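Local coordinates for protein putative oxidoreductase (Bacteroides fragilis NCTC 9343, PDB 3FHL) that probably acts as an NAD(P)-dependent oxidoreductase of the Gfo/Idh/MocA family, pairing a nucleotide-binding Rossmann domain with a C-terminal alpha/beta domain, at residues C[18-23]-C[120-125]; C[58-63]-C[67-72]; C[77-82]-C[106-111]; C[311-316]-C[322-327]. All coordinates share one frame; numbering follows the deposited sequence.

Contact 1 (C[18-23]-C[120-125])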
# COMPACT_ATOMS: atom_id res chain seq x y z
N GLN C 18 -0.06 -25.13 -24.30
CA GLN C 18 -0.49 -26.27 -23.51
C GLN C 18 -1.30 -25.90 -22.28
O GLN C 18 -2.02 -26.73 -21.75
CB GLN C 18 0.71 -27.10 -23.08
CG GLN C 18 1.50 -27.68 -24.21
CD GLN C 18 2.72 -28.46 -23.76
OE1 GLN C 18 2.62 -29.30 -22.87
NE2 GLN C 18 3.86 -28.20 -24.38
N VAL C 19 -1.16 -24.66 -21.81
CA VAL C 19 -1.77 -24.25 -20.53
C VAL C 19 -3.04 -23.42 -20.74
O VAL C 19 -4.09 -23.75 -20.21
CB VAL C 19 -0.73 -23.51 -19.61
CG1 VAL C 19 -1.38 -22.87 -18.39
CG2 VAL C 19 0.34 -24.49 -19.15
N PHE C 20 -2.93 -22.37 -21.55
CA PHE C 20 -3.99 -21.37 -21.64
C PHE C 20 -4.96 -21.52 -22.81
O PHE C 20 -6.10 -21.03 -22.74
CB PHE C 20 -3.38 -19.96 -21.68
CG PHE C 20 -2.64 -19.58 -20.42
CD1 PHE C 20 -3.33 -19.38 -19.23
CD2 PHE C 20 -1.26 -19.46 -20.42
CE1 PHE C 20 -2.66 -19.05 -18.06
CE2 PHE C 20 -0.57 -19.13 -19.26
CZ PHE C 20 -1.27 -18.92 -18.07
N HIS C 21 -4.51 -22.15 -23.89
CA HIS C 21 -5.27 -22.13 -25.14
C HIS C 21 -5.86 -23.47 -25.55
O HIS C 21 -7.07 -23.62 -25.57
CB HIS C 21 -4.41 -21.53 -26.25
CG HIS C 21 -3.93 -20.15 -25.93
ND1 HIS C 21 -4.80 -19.10 -25.70
CD2 HIS C 21 -2.69 -19.66 -25.75
CE1 HIS C 21 -4.10 -18.02 -25.43
NE2 HIS C 21 -2.82 -18.33 -25.45
N ALA C 22 -5.00 -24.43 -25.88
CA ALA C 22 -5.47 -25.78 -26.25
C ALA C 22 -6.49 -26.45 -25.31
O ALA C 22 -7.46 -27.02 -25.80
CB ALA C 22 -4.29 -26.71 -26.55
N PRO C 23 -6.29 -26.39 -23.96
CA PRO C 23 -7.32 -26.98 -23.10
C PRO C 23 -8.73 -26.39 -23.24
O PRO C 23 -9.70 -27.11 -23.03
CB PRO C 23 -6.78 -26.71 -21.69
CG PRO C 23 -5.34 -26.66 -21.87
CD PRO C 23 -5.18 -25.89 -23.14
N SER C 120 -7.99 -9.53 -31.22
CA SER C 120 -8.06 -9.65 -29.76
C SER C 120 -6.66 -9.81 -29.17
O SER C 120 -5.79 -10.42 -29.79
CB SER C 120 -8.93 -10.85 -29.38
OG SER C 120 -8.93 -11.12 -27.98
N VAL C 121 -6.45 -9.25 -27.97
CA VAL C 121 -5.26 -9.56 -27.19
C VAL C 121 -5.65 -10.35 -25.95
O VAL C 121 -6.56 -9.96 -25.22
CB VAL C 121 -4.40 -8.30 -26.87
CG1 VAL C 121 -3.27 -8.64 -25.90
CG2 VAL C 121 -3.78 -7.76 -28.15
N TYR C 122 -4.98 -11.48 -25.74
CA TYR C 122 -5.25 -12.39 -24.62
C TYR C 122 -4.88 -11.77 -23.27
O TYR C 122 -3.70 -11.61 -22.96
CB TYR C 122 -4.49 -13.70 -24.81
CG TYR C 122 -4.88 -14.78 -23.83
CD1 TYR C 122 -6.18 -15.29 -23.79
CD2 TYR C 122 -3.93 -15.33 -22.97
CE1 TYR C 122 -6.53 -16.30 -22.91
CE2 TYR C 122 -4.27 -16.33 -22.09
CZ TYR C 122 -5.57 -16.81 -22.07
OH TYR C 122 -5.91 -17.80 -21.18
N GLN C 123 -5.89 -11.42 -22.49
CA GLN C 123 -5.68 -10.92 -21.12
C GLN C 123 -6.57 -11.72 -20.19
O GLN C 123 -7.71 -11.34 -19.90
CB GLN C 123 -5.99 -9.41 -21.04
CG GLN C 123 -5.18 -8.55 -22.03
CD GLN C 123 -5.08 -7.10 -21.63
OE1 GLN C 123 -4.42 -6.76 -20.66
NE2 GLN C 123 -5.73 -6.22 -22.40
N ASN C 124 -6.06 -12.86 -19.72
CA ASN C 124 -6.88 -13.83 -19.03
C ASN C 124 -7.25 -13.54 -17.57
O ASN C 124 -8.18 -14.16 -17.04
CB ASN C 124 -6.27 -15.22 -19.11
CG ASN C 124 -4.87 -15.30 -18.52
OD1 ASN C 124 -4.26 -14.31 -18.15
ND2 ASN C 124 -4.35 -16.50 -18.46
N ARG C 125 -6.53 -12.62 -16.94
CA ARG C 125 -6.77 -12.36 -15.52
C ARG C 125 -8.04 -11.57 -15.26
O ARG C 125 -8.43 -11.37 -14.11
CB ARG C 125 -5.53 -11.77 -14.84
CG ARG C 125 -4.41 -12.82 -14.69
CD ARG C 125 -3.37 -12.40 -13.67
NE ARG C 125 -2.26 -13.35 -13.57
CZ ARG C 125 -2.25 -14.43 -12.79
NH1 ARG C 125 -3.31 -14.75 -12.04
NH2 ARG C 125 -1.18 -15.21 -12.79
O HOH W 1 -7.99 -19.19 -21.91

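Contact 2 (C[58-63]-C[67-72])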
# COMPACT_ATOMS: atom_id res chain seq x y z
N LYS C 58 2.67 -20.31 -41.84
CA LYS C 58 2.07 -20.08 -43.16
C LYS C 58 0.97 -21.11 -43.51
O LYS C 58 -0.02 -20.77 -44.15
CB LYS C 58 3.17 -20.08 -44.24
CG LYS C 58 2.77 -19.43 -45.56
CD LYS C 58 3.74 -19.79 -46.69
CE LYS C 58 4.76 -18.69 -46.95
NZ LYS C 58 4.16 -17.52 -47.67
N GLU C 59 1.14 -22.34 -43.04
CA GLU C 59 0.13 -23.39 -43.22
C GLU C 59 -1.17 -23.13 -42.45
O GLU C 59 -2.21 -23.74 -42.74
CB GLU C 59 0.70 -24.76 -42.88
CG GLU C 59 1.67 -25.27 -43.94
CD GLU C 59 2.42 -26.51 -43.49
OE1 GLU C 59 1.88 -27.63 -43.65
OE2 GLU C 59 3.56 -26.35 -43.00
N LEU C 60 -1.13 -22.22 -41.47
CA LEU C 60 -2.35 -21.75 -40.83
C LEU C 60 -2.97 -20.66 -41.65
O LEU C 60 -4.18 -20.69 -41.90
CB LEU C 60 -2.11 -21.21 -39.41
CG LEU C 60 -1.63 -22.17 -38.33
CD1 LEU C 60 -1.65 -21.44 -36.96
CD2 LEU C 60 -2.48 -23.40 -38.30
N THR C 61 -2.16 -19.68 -42.05
CA THR C 61 -2.69 -18.49 -42.72
C THR C 61 -3.22 -18.80 -44.12
O THR C 61 -4.12 -18.12 -44.62
CB THR C 61 -1.66 -17.33 -42.81
OG1 THR C 61 -0.50 -17.76 -43.53
CG2 THR C 61 -1.23 -16.89 -41.43
N GLU C 62 -2.66 -19.84 -44.74
CA GLU C 62 -3.07 -20.23 -46.09
C GLU C 62 -4.19 -21.25 -46.10
O GLU C 62 -4.67 -21.63 -47.17
CB GLU C 62 -1.88 -20.75 -46.88
CG GLU C 62 -0.94 -19.66 -47.37
CD GLU C 62 0.29 -20.23 -48.08
OE1 GLU C 62 0.49 -21.47 -48.04
OE2 GLU C 62 1.05 -19.44 -48.67
N ASP C 63 -4.61 -21.70 -44.92
CA ASP C 63 -5.68 -22.68 -44.82
C ASP C 63 -7.03 -22.00 -45.00
O ASP C 63 -7.44 -21.21 -44.15
CB ASP C 63 -5.59 -23.40 -43.47
CG ASP C 63 -6.56 -24.57 -43.34
OD1 ASP C 63 -7.67 -24.52 -43.91
OD2 ASP C 63 -6.21 -25.54 -42.66
N ASP C 67 -11.01 -20.18 -39.41
CA ASP C 67 -11.71 -18.94 -39.05
C ASP C 67 -10.86 -18.08 -38.13
O ASP C 67 -10.92 -16.85 -38.19
CB ASP C 67 -13.03 -19.27 -38.33
CG ASP C 67 -13.98 -20.11 -39.19
OD1 ASP C 67 -14.31 -19.66 -40.31
OD2 ASP C 67 -14.41 -21.19 -38.74
N LEU C 68 -10.10 -18.74 -37.26
CA LEU C 68 -9.40 -18.06 -36.15
C LEU C 68 -7.99 -18.60 -35.95
O LEU C 68 -7.77 -19.82 -35.92
CB LEU C 68 -10.20 -18.19 -34.85
CG LEU C 68 -9.62 -17.63 -33.53
CD1 LEU C 68 -9.58 -16.12 -33.55
CD2 LEU C 68 -10.43 -18.12 -32.32
N ILE C 69 -7.04 -17.68 -35.81
CA ILE C 69 -5.66 -18.03 -35.49
C ILE C 69 -5.27 -17.41 -34.15
O ILE C 69 -5.47 -16.23 -33.91
CB ILE C 69 -4.67 -17.61 -36.62
CG1 ILE C 69 -4.91 -18.47 -37.87
CG2 ILE C 69 -3.20 -17.77 -36.17
CD1 ILE C 69 -4.05 -18.05 -39.06
N VAL C 70 -4.73 -18.25 -33.27
CA VAL C 70 -4.20 -17.81 -31.98
C VAL C 70 -2.68 -17.67 -32.09
O VAL C 70 -1.96 -18.67 -32.22
CB VAL C 70 -4.58 -18.80 -30.85
CG1 VAL C 70 -3.99 -18.34 -29.49
CG2 VAL C 70 -6.10 -18.92 -30.74
N VAL C 71 -2.22 -16.42 -32.06
CA VAL C 71 -0.79 -16.10 -32.20
C VAL C 71 -0.12 -16.14 -30.80
O VAL C 71 -0.23 -15.19 -30.01
CB VAL C 71 -0.58 -14.74 -32.95
CG1 VAL C 71 0.90 -14.32 -33.04
CG2 VAL C 71 -1.17 -14.83 -34.36
N ASN C 72 0.53 -17.25 -30.50
CA ASN C 72 1.18 -17.44 -29.20
C ASN C 72 2.62 -17.93 -29.35
O ASN C 72 3.13 -18.72 -28.55
CB ASN C 72 0.35 -18.40 -28.34
CG ASN C 72 0.29 -19.80 -28.91
OD1 ASN C 72 0.24 -19.98 -30.13
ND2 ASN C 72 0.30 -20.79 -28.05

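Contact 3 (C[77-82]-C[106-111])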
# COMPACT_ATOMS: atom_id res chain seq x y z
N THR C 77 7.97 -12.38 -33.22
CA THR C 77 7.15 -12.68 -34.38
C THR C 77 5.77 -12.02 -34.38
O THR C 77 5.14 -11.94 -35.43
CB THR C 77 6.96 -14.21 -34.59
OG1 THR C 77 6.16 -14.75 -33.53
CG2 THR C 77 8.31 -14.94 -34.63
N HIS C 78 5.31 -11.53 -33.22
CA HIS C 78 3.87 -11.23 -33.02
C HIS C 78 3.26 -10.21 -33.98
O HIS C 78 2.16 -10.44 -34.48
CB HIS C 78 3.57 -10.86 -31.57
CG HIS C 78 3.54 -12.04 -30.64
ND1 HIS C 78 2.94 -11.99 -29.40
CD2 HIS C 78 4.02 -13.29 -30.78
CE1 HIS C 78 3.07 -13.17 -28.81
NE2 HIS C 78 3.72 -13.97 -29.63
N TYR C 79 3.96 -9.12 -34.25
CA TYR C 79 3.51 -8.15 -35.25
C TYR C 79 3.44 -8.78 -36.65
O TYR C 79 2.42 -8.65 -37.33
CB TYR C 79 4.43 -6.93 -35.27
CG TYR C 79 4.29 -6.04 -36.48
CD1 TYR C 79 3.17 -5.24 -36.67
CD2 TYR C 79 5.31 -5.99 -37.45
CE1 TYR C 79 3.05 -4.42 -37.79
CE2 TYR C 79 5.20 -5.17 -38.57
CZ TYR C 79 4.07 -4.39 -38.73
OH TYR C 79 3.97 -3.58 -39.83
N GLU C 80 4.51 -9.47 -37.06
CA GLU C 80 4.60 -10.06 -38.39
C GLU C 80 3.53 -11.14 -38.56
O GLU C 80 2.81 -11.16 -39.56
CB GLU C 80 5.99 -10.66 -38.64
CG GLU C 80 6.24 -11.15 -40.08
CD GLU C 80 7.45 -12.09 -40.23
OE1 GLU C 80 8.38 -12.07 -39.38
OE2 GLU C 80 7.48 -12.86 -41.21
N TYR C 81 3.42 -12.01 -37.56
CA TYR C 81 2.52 -13.16 -37.58
C TYR C 81 1.04 -12.76 -37.54
O TYR C 81 0.22 -13.33 -38.28
CB TYR C 81 2.88 -14.14 -36.46
CG TYR C 81 4.03 -15.07 -36.80
CD1 TYR C 81 5.00 -14.72 -37.76
CD2 TYR C 81 4.18 -16.29 -36.14
CE1 TYR C 81 6.06 -15.57 -38.07
CE2 TYR C 81 5.25 -17.16 -36.44
CZ TYR C 81 6.18 -16.78 -37.40
OH TYR C 81 7.23 -17.63 -37.71
N ALA C 82 0.70 -11.78 -36.71
CA ALA C 82 -0.68 -11.26 -36.65
C ALA C 82 -1.05 -10.53 -37.93
O ALA C 82 -2.20 -10.60 -38.36
CB ALA C 82 -0.88 -10.34 -35.45
N GLU C 106 -1.03 -0.03 -33.48
CA GLU C 106 -2.04 0.83 -34.12
C GLU C 106 -2.27 0.44 -35.58
O GLU C 106 -3.40 0.49 -36.07
CB GLU C 106 -1.67 2.31 -33.99
CG GLU C 106 -1.75 2.84 -32.56
CD GLU C 106 -1.30 4.28 -32.39
OE1 GLU C 106 -0.41 4.74 -33.15
OE2 GLU C 106 -1.83 4.96 -31.49
N GLU C 107 -1.20 0.03 -36.26
CA GLU C 107 -1.28 -0.45 -37.65
C GLU C 107 -2.13 -1.72 -37.79
O GLU C 107 -2.97 -1.82 -38.69
CB GLU C 107 0.13 -0.70 -38.21
CG GLU C 107 0.15 -1.02 -39.70
CD GLU C 107 1.48 -1.60 -40.16
OE1 GLU C 107 2.50 -1.38 -39.46
OE2 GLU C 107 1.50 -2.27 -41.21
N LEU C 108 -1.90 -2.69 -36.90
CA LEU C 108 -2.66 -3.94 -36.90
C LEU C 108 -4.14 -3.73 -36.63
O LEU C 108 -4.99 -4.36 -37.28
CB LEU C 108 -2.08 -4.92 -35.88
CG LEU C 108 -0.73 -5.54 -36.23
CD1 LEU C 108 -0.36 -6.59 -35.20
CD2 LEU C 108 -0.75 -6.14 -37.63
N ILE C 109 -4.44 -2.85 -35.67
CA ILE C 109 -5.82 -2.52 -35.29
C ILE C 109 -6.58 -1.91 -36.47
O ILE C 109 -7.72 -2.31 -36.75
CB ILE C 109 -5.86 -1.61 -34.02
CG1 ILE C 109 -5.48 -2.43 -32.77
CG2 ILE C 109 -7.23 -0.93 -33.84
CD1 ILE C 109 -5.15 -1.59 -31.53
N ALA C 110 -5.94 -0.98 -37.18
CA ALA C 110 -6.52 -0.36 -38.38
C ALA C 110 -6.71 -1.35 -39.54
O ALA C 110 -7.72 -1.29 -40.23
CB ALA C 110 -5.68 0.82 -38.81
N LEU C 111 -5.75 -2.25 -39.74
CA LEU C 111 -5.87 -3.30 -40.75
C LEU C 111 -7.05 -4.23 -40.47
O LEU C 111 -7.87 -4.48 -41.35
CB LEU C 111 -4.56 -4.10 -40.88
CG LEU C 111 -4.49 -5.28 -41.85
CD1 LEU C 111 -4.62 -4.84 -43.31
CD2 LEU C 111 -3.19 -6.06 -41.64

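Contact 4 (C[311-316]-C[322-327])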
# COMPACT_ATOMS: atom_id res chain seq x y z
N TYR C 311 -12.59 -17.49 -24.54
CA TYR C 311 -13.04 -18.15 -25.77
C TYR C 311 -14.54 -18.11 -25.93
O TYR C 311 -15.04 -17.87 -27.03
CB TYR C 311 -12.45 -19.56 -25.85
CG TYR C 311 -10.98 -19.49 -26.22
CD1 TYR C 311 -10.61 -19.11 -27.51
CD2 TYR C 311 -9.97 -19.75 -25.29
CE1 TYR C 311 -9.28 -19.00 -27.88
CE2 TYR C 311 -8.63 -19.63 -25.64
CZ TYR C 311 -8.30 -19.26 -26.94
OH TYR C 311 -6.99 -19.14 -27.33
N GLN C 312 -15.28 -18.27 -24.83
CA GLN C 312 -16.72 -18.14 -24.88
C GLN C 312 -17.11 -16.75 -25.38
O GLN C 312 -18.01 -16.61 -26.21
CB GLN C 312 -17.37 -18.46 -23.53
CG GLN C 312 -18.92 -18.43 -23.54
CD GLN C 312 -19.57 -19.52 -24.41
OE1 GLN C 312 -18.91 -20.48 -24.84
NE2 GLN C 312 -20.87 -19.38 -24.67
N ASN C 313 -16.39 -15.73 -24.90
CA ASN C 313 -16.63 -14.37 -25.39
C ASN C 313 -16.33 -14.20 -26.88
O ASN C 313 -17.07 -13.51 -27.58
CB ASN C 313 -15.85 -13.34 -24.57
CG ASN C 313 -16.02 -11.93 -25.13
OD1 ASN C 313 -15.06 -11.32 -25.58
ND2 ASN C 313 -17.25 -11.43 -25.12
N ILE C 314 -15.25 -14.82 -27.35
CA ILE C 314 -14.88 -14.76 -28.76
C ILE C 314 -15.99 -15.37 -29.62
O ILE C 314 -16.39 -14.78 -30.65
CB ILE C 314 -13.53 -15.43 -29.02
CG1 ILE C 314 -12.42 -14.53 -28.50
CG2 ILE C 314 -13.31 -15.74 -30.52
CD1 ILE C 314 -11.08 -15.07 -28.75
N TYR C 315 -16.52 -16.50 -29.16
CA TYR C 315 -17.62 -17.16 -29.85
C TYR C 315 -18.85 -16.26 -29.92
O TYR C 315 -19.42 -16.08 -30.99
CB TYR C 315 -17.96 -18.51 -29.20
CG TYR C 315 -19.36 -18.99 -29.55
CD1 TYR C 315 -19.65 -19.52 -30.82
CD2 TYR C 315 -20.40 -18.88 -28.63
CE1 TYR C 315 -20.94 -19.95 -31.14
CE2 TYR C 315 -21.69 -19.29 -28.95
CZ TYR C 315 -21.95 -19.82 -30.20
OH TYR C 315 -23.23 -20.22 -30.49
N GLU C 316 -19.24 -15.69 -28.78
CA GLU C 316 -20.41 -14.81 -28.70
C GLU C 316 -20.26 -13.56 -29.56
O GLU C 316 -21.23 -13.06 -30.10
CB GLU C 316 -20.75 -14.47 -27.25
CG GLU C 316 -21.29 -15.68 -26.51
CD GLU C 316 -21.82 -15.37 -25.13
OE1 GLU C 316 -22.00 -14.17 -24.80
OE2 GLU C 316 -22.05 -16.34 -24.37
N GLN C 322 -22.15 -10.25 -30.17
CA GLN C 322 -21.96 -9.61 -28.86
C GLN C 322 -20.66 -8.80 -28.85
O GLN C 322 -19.78 -9.06 -29.66
CB GLN C 322 -21.96 -10.68 -27.75
CG GLN C 322 -23.25 -11.50 -27.66
CD GLN C 322 -24.48 -10.62 -27.60
OE1 GLN C 322 -24.74 -9.96 -26.60
NE2 GLN C 322 -25.25 -10.60 -28.69
N PRO C 323 -20.55 -7.80 -27.95
CA PRO C 323 -19.30 -7.04 -27.81
C PRO C 323 -18.09 -7.92 -27.46
O PRO C 323 -18.20 -8.80 -26.62
CB PRO C 323 -19.59 -6.10 -26.65
CG PRO C 323 -21.06 -5.90 -26.70
CD PRO C 323 -21.58 -7.28 -27.02
N LEU C 324 -16.98 -7.69 -28.14
CA LEU C 324 -15.71 -8.31 -27.78
C LEU C 324 -15.19 -7.62 -26.52
O LEU C 324 -15.19 -6.39 -26.45
CB LEU C 324 -14.72 -8.16 -28.93
CG LEU C 324 -13.26 -8.57 -28.70
CD1 LEU C 324 -13.15 -10.05 -28.47
CD2 LEU C 324 -12.38 -8.11 -29.86
N GLU C 325 -14.78 -8.40 -25.53
CA GLU C 325 -14.27 -7.82 -24.27
C GLU C 325 -12.80 -7.42 -24.38
O GLU C 325 -12.36 -6.49 -23.71
CB GLU C 325 -14.47 -8.79 -23.10
CG GLU C 325 -15.93 -9.02 -22.72
CD GLU C 325 -16.11 -10.00 -21.56
OE1 GLU C 325 -15.42 -9.84 -20.52
OE2 GLU C 325 -16.95 -10.92 -21.67
N THR C 326 -12.06 -8.11 -25.24
CA THR C 326 -10.61 -8.05 -25.25
C THR C 326 -10.03 -7.45 -26.53
O THR C 326 -9.09 -7.98 -27.11
CB THR C 326 -10.01 -9.46 -25.06
OG1 THR C 326 -10.57 -10.34 -26.04
CG2 THR C 326 -10.33 -10.01 -23.63
N HIS C 327 -10.57 -6.31 -26.94
CA HIS C 327 -10.01 -5.57 -28.07
C HIS C 327 -8.52 -5.32 -27.87
O HIS C 327 -8.07 -5.05 -26.76
CB HIS C 327 -10.68 -4.21 -28.22
CG HIS C 327 -12.07 -4.28 -28.78
ND1 HIS C 327 -13.20 -4.14 -28.01
CD2 HIS C 327 -12.50 -4.44 -30.06
CE1 HIS C 327 -14.27 -4.23 -28.77
NE2 HIS C 327 -13.88 -4.41 -30.02
O HOH W 2 -12.40 -12.29 -25.15

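Contact 1 (C[18-23]-C[120-125])
Phe20 on the helix meets both Tyr122 and Asn124 across the contact, and its side chain can be followed outward atom by atom. CB lies 3.4 Å from Tyr122 OH and 3.8 Å from Tyr122 CE2, so the phenol end of the tyrosine abuts the base of the phenylalanine. CG is still beside that end of the tyrosine. With chi1 at -64°, CG stands opposite the carbonyl carbon and the ring swings toward Asn124: CD1 is 3.2 Å from Asn124 ND2 and CE1 3.1 Å from it, a tight oblique approach with ring and amide planes 74° apart. CZ, at the tip, has already drawn back from the amide to 3.9 Å from Asn124 ND2. The same nitrogen makes a weak hydrogen bond to Tyr122 OH. That hydroxyl also meets a water, 2.6 Å away, which donates to Phe20 O and so ties helix backbone to tyrosine. The next helix residue takes the flat of the tyrosine: His21 CE1 sits over one Tyr122 face in an edge-to-face pair with planes at 59°, while its nitrogens bond to Tyr311 and Glu95. Within the Rossmann fold, this joins helix 15-27, which follows the first strand, to strand 119-122 and the residues that follow it, the strand being paired with strand 91-95; helix 261-266 touches Phe20 and Val19, and helix 328-347 lies against Val121.

Contact 2 (C[58-63]-C[67-72])
Ile69 turns CG1 away from its own carbonyl carbon (chi1 -69°) and then extends fully to CD1 (chi2 176°), which carries this methyl off the strand and onto the turn of helix holding Leu60 and Thr61. Leu60 has nearly the same first torsion, -65°, which brings its CD1 round beside the second branch of the isoleucine. Ile69 CD1 rests 3.7 Å from Leu60 CB and 3.8 Å from Leu60 C, so it touches the root of the leucine and the helix backbone rather than the leucine's branched end. The same methyl is 3.9 Å from Thr61 CG2, and thus bridges two successive helix residues. The other branch, Ile69 CG2, approaches Leu60 CD1 more loosely, at 4.1 Å. No hydrogen bond crosses between the segments, and the three touching residues are buried. In the Rossmann fold this short helix, 58-61, lies on the connection from edge strand 52-54 back to strand 68-71, which lies on the other side of strand 6-10 and begins the second half of the parallel sheet. Leu60 accordingly also touches Lys35 and Val37 of strand 31-37, and Phe57 adds to the apolar surroundings of Ile69. Just past the helix, Asp63 forms a salt bridge with Lys35, while Asp67 OD2, ahead of the strand, accepts a bond from Lys7 N.

Contact 3 (C[77-82]-C[106-111])
Tyr79 and Glu107 supply the polar part of this contact. The phenol OH donates to Glu107 OE1 over 2.7 Å, meeting the carboxylate oxygen on its syn side but 31° out of the carboxylate plane. The oxygen itself lies at the edge of the tyrosine ring, near the ring plane, and the two flat groups are inclined to one another by 64°. Glu107 OE2 is also near, 3.1 Å from Tyr79 OH, although the bond goes to OE1. Both side chains have to reach to achieve this: Tyr79 places CG opposite its backbone N (chi1 164°), and Glu107 runs out as an extended chain, so the bond closes the more exposed side of the helix pair.

The two helices are joined through the crossovers of a Rossmann fold. Helix 78-87 leads from strand 68-71 to strand 91-95, and helix 102-115 from there to strand 119-122; the short segments run almost parallel, with axes 10.7 Å apart.

Apolar contacts lie beneath the hydrogen bond, and Leu108 makes them all from the second helix. Its CG is 3.9 Å from Tyr79 CD1, an oblique approach to the side of the ring nearer the tyrosine backbone. Its CD1 methyl is 3.8 Å from Ala82 CB, one turn further along, where the small alanine lets the leucine branch come close to the first helix. Val94 of strand 91-95 touches Ala82, and Leu119 of strand 119-122 touches Leu108, which also meets Phe98 in a loop.

Contact 4 (C[311-316]-C[322-327])
The chain leaves helix 309-320 and doubles back along it without regular structure, with Glu316 CA and Gln322 CA 5.4 Å apart and Gln322 N donating to Glu316 O over 3.0 Å. Beyond that bond, Asn313 carries the contact. Its CG lies opposite the backbone N (chi1 176°), which sends the amide straight off the helix into the loop, where its two ends take different backbone groups. Asn313 OD1 accepts from Glu325 N at 2.9 Å with a nearly straight N-H...O angle of 171°, the donor tilted from the carbonyl plane. Asn313 ND2 donates to Pro323 O at 3.2 Å and 165°, with the donor in the plane of the proline carbonyl and the acceptor close to the amide plane. OD1 has a second donor, a water 2.9 Å away, which in turn accepts from Thr326 OG1 at 2.8 Å; that hydroxyl is also bonded to Ser120. Carbon atoms crowd the amide: the Leu324 CD1 methyl comes within 3.7 Å of Asn313 OD1, and CB and CG of Glu325 cross at a slant. At the outer end, Glu316 CB is 3.9 Å from Gln322 CG, while the glutamine amide turns off to Leu320 O. Since the carboxamide of Asn313 pairs with a backbone C=O and N-H two residues apart, it serves the loop much as a neighbouring peptide group would. The bonds at both ends of this buried amide fix its rotation, OD1 taking two donors and ND2 giving one N-H, and they hold the loop's path just before helix 328-347.

Contacts 2 and 3 are nested in the loop closed by contact 1: contact 2 sets a short helix on strand 68-71, and contact 3 pairs the two helices that follow strands 68-71 and 91-95. Contact 2 meets contact 3 where Val71 CG1 lies 4.0 Å from Tyr81 CB, and meets contact 1 where Val70 CG1 lies 4.0 Å from His21 ND1. Contact 4, from later in the chain, packs on the same sheet region: its centre is about 13 Å from that of contact 1, Tyr311 OH is 2.7 Å from His21 ND1, and Thr326 O is 3.0 Å from Val121 N. Contacts 3 and 4 do not touch. Contact 1 lies near the C-terminal strand ends, where Rossmann folds usually bind nucleotide.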